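Local coordinates for protein FACT complex subunit POB3 (Chaetomium thermophilum var. thermophilum, PDB 4KHB) that probably acts, as part of the FACT histone chaperone complex, to reorganise nucleosomes during transcription, DNA replication and DNA repair, at residues H[121-125]-H[126-130]. Residues are numbered along the deposited sequence; the frame is centred on the assembly and turned at random.
Sequences TFNVQ and NRPAF. With SO4 (sulfate ion), chain Q; SO4 (sulfate ion), chain P.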
# COMPACT_ATOMS: atom_id res chain seq x y z
N THR H 121 1.94 8.41 -4.91
CA THR H 121 0.57 8.03 -4.57
C THR H 121 -0.22 7.72 -5.84
O THR H 121 -0.12 8.46 -6.83
CB THR H 121 -0.14 9.16 -3.81
OG1 THR H 121 0.55 9.43 -2.58
CG2 THR H 121 -1.58 8.79 -3.50
N PHE H 122 -0.99 6.64 -5.82
CA PHE H 122 -1.93 6.35 -6.89
C PHE H 122 -3.35 6.65 -6.42
O PHE H 122 -3.89 5.95 -5.57
CB PHE H 122 -1.81 4.91 -7.38
CG PHE H 122 -2.53 4.64 -8.66
CD1 PHE H 122 -1.98 5.03 -9.88
CD2 PHE H 122 -3.77 4.01 -8.66
CE1 PHE H 122 -2.64 4.80 -11.07
CE2 PHE H 122 -4.44 3.77 -9.85
CZ PHE H 122 -3.87 4.16 -11.05
N ASN H 123 -3.94 7.70 -6.99
CA ASN H 123 -5.25 8.16 -6.56
C ASN H 123 -6.36 7.67 -7.49
O ASN H 123 -6.22 7.72 -8.72
CB ASN H 123 -5.28 9.70 -6.48
CG ASN H 123 -4.56 10.23 -5.25
OD1 ASN H 123 -4.84 9.80 -4.13
ND2 ASN H 123 -3.65 11.17 -5.46
N VAL H 124 -7.46 7.21 -6.90
CA VAL H 124 -8.65 6.82 -7.66
C VAL H 124 -9.76 7.81 -7.34
O VAL H 124 -10.32 7.79 -6.24
CB VAL H 124 -9.10 5.39 -7.28
CG1 VAL H 124 -10.39 5.03 -8.02
CG2 VAL H 124 -8.02 4.39 -7.61
N GLN H 125 -10.07 8.67 -8.31
CA GLN H 125 -10.99 9.79 -8.10
C GLN H 125 -10.63 10.59 -6.85
O GLN H 125 -11.48 10.87 -6.00
CB GLN H 125 -12.45 9.33 -8.06
CG GLN H 125 -13.00 8.99 -9.45
CD GLN H 125 -13.19 10.23 -10.31
OE1 GLN H 125 -13.58 11.29 -9.82
NE2 GLN H 125 -12.91 10.09 -11.60
N ASN H 126 -9.34 10.93 -6.75
CA ASN H 126 -8.79 11.77 -5.68
C ASN H 126 -8.73 11.14 -4.29
O ASN H 126 -8.54 11.83 -3.29
CB ASN H 126 -9.48 13.15 -5.65
CG ASN H 126 -8.83 14.14 -6.59
OD1 ASN H 126 -7.72 14.61 -6.34
ND2 ASN H 126 -9.52 14.47 -7.67
N ARG H 127 -8.88 9.82 -4.23
CA ARG H 127 -8.66 9.08 -2.99
C ARG H 127 -7.60 8.01 -3.22
O ARG H 127 -7.67 7.26 -4.19
CB ARG H 127 -9.97 8.46 -2.48
CG ARG H 127 -11.02 9.49 -2.09
CD ARG H 127 -12.26 8.86 -1.47
NE ARG H 127 -13.31 9.84 -1.24
CZ ARG H 127 -14.61 9.56 -1.17
NH1 ARG H 127 -15.03 8.31 -1.31
NH2 ARG H 127 -15.49 10.53 -0.96
N PRO H 128 -6.61 7.95 -2.33
CA PRO H 128 -5.46 7.06 -2.48
C PRO H 128 -5.85 5.59 -2.43
O PRO H 128 -6.56 5.17 -1.52
CB PRO H 128 -4.57 7.41 -1.29
CG PRO H 128 -5.50 8.00 -0.27
CD PRO H 128 -6.54 8.73 -1.08
N ALA H 129 -5.40 4.81 -3.41
CA ALA H 129 -5.55 3.37 -3.36
C ALA H 129 -4.35 2.78 -2.61
O ALA H 129 -4.50 1.88 -1.79
CB ALA H 129 -5.64 2.78 -4.76
N PHE H 130 -3.17 3.31 -2.92
CA PHE H 130 -1.94 2.92 -2.24
C PHE H 130 -0.84 3.98 -2.34
O PHE H 130 -0.89 4.88 -3.19
CB PHE H 130 -1.43 1.57 -2.75
CG PHE H 130 -1.12 1.54 -4.21
CD1 PHE H 130 0.18 1.77 -4.66
CD2 PHE H 130 -2.11 1.26 -5.14
CE1 PHE H 130 0.47 1.74 -6.02
CE2 PHE H 130 -1.82 1.22 -6.49
CZ PHE H 130 -0.53 1.46 -6.93
S SO4 Q . -18.51 9.28 -2.48
O1 SO4 Q . -19.96 9.30 -2.62
O2 SO4 Q . -18.09 10.33 -1.56
O3 SO4 Q . -18.10 7.99 -1.95
O4 SO4 Q . -17.89 9.49 -3.78
S SO4 P . -14.02 4.95 -2.98
O1 SO4 P . -15.32 5.35 -3.50
O2 SO4 P . -13.72 5.70 -1.78
O3 SO4 P . -14.05 3.53 -2.67
O4 SO4 P . -12.99 5.21 -3.98
O HOH W 1 -7.41 10.66 -9.05
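Val124 and Arg127 close a tight hairpin through a type I' turn: Val124 N gives a short bond of 2.7 Å to Arg127 O, while Arg127 N returns a longer, more bent one of 3.2 Å to Val124 O. Farther along, Ala129 N meets Phe122 O at 2.9 Å and Phe122 N reaches Phe130 O, so Phe122 pairs with two successive residues where the second strand breaks at Ala129. Phe122 and Phe130 share one face of the hairpin. Their rings are nearly parallel (planes at 18°) but slid so far that they barely overlap; instead, Phe122 CB sits over the Phe130 ring, 3.7 Å from CZ. With chi1 at 60°, Phe130 CG lies between its own N and carbonyl carbon, bringing the ring beneath that methylene. A leucine in place of Phe130 would probably lose this CH-pi contact and weaken the packing on Val45 of the SPT16D chain. Ala129, at the corner, points its CB toward 121-125 and meets Val124 CG2. On the other face, Asn123 OD1 lies against Pro128, and Asn123 ND2 is hydrogen-bonded to Glu114 OE2. Arg127 stretches outward; NH1 bonds two sulfates, probably from the crystallisation liquor, and NH2 adds a second bond to one. This is a β-hairpin with a two-residue type I' turn, Gln125 and Asn126 at its tip, in the PH-like SSRP1-family region of Pob3, its Phe122–Phe130 face turned to SPT16D.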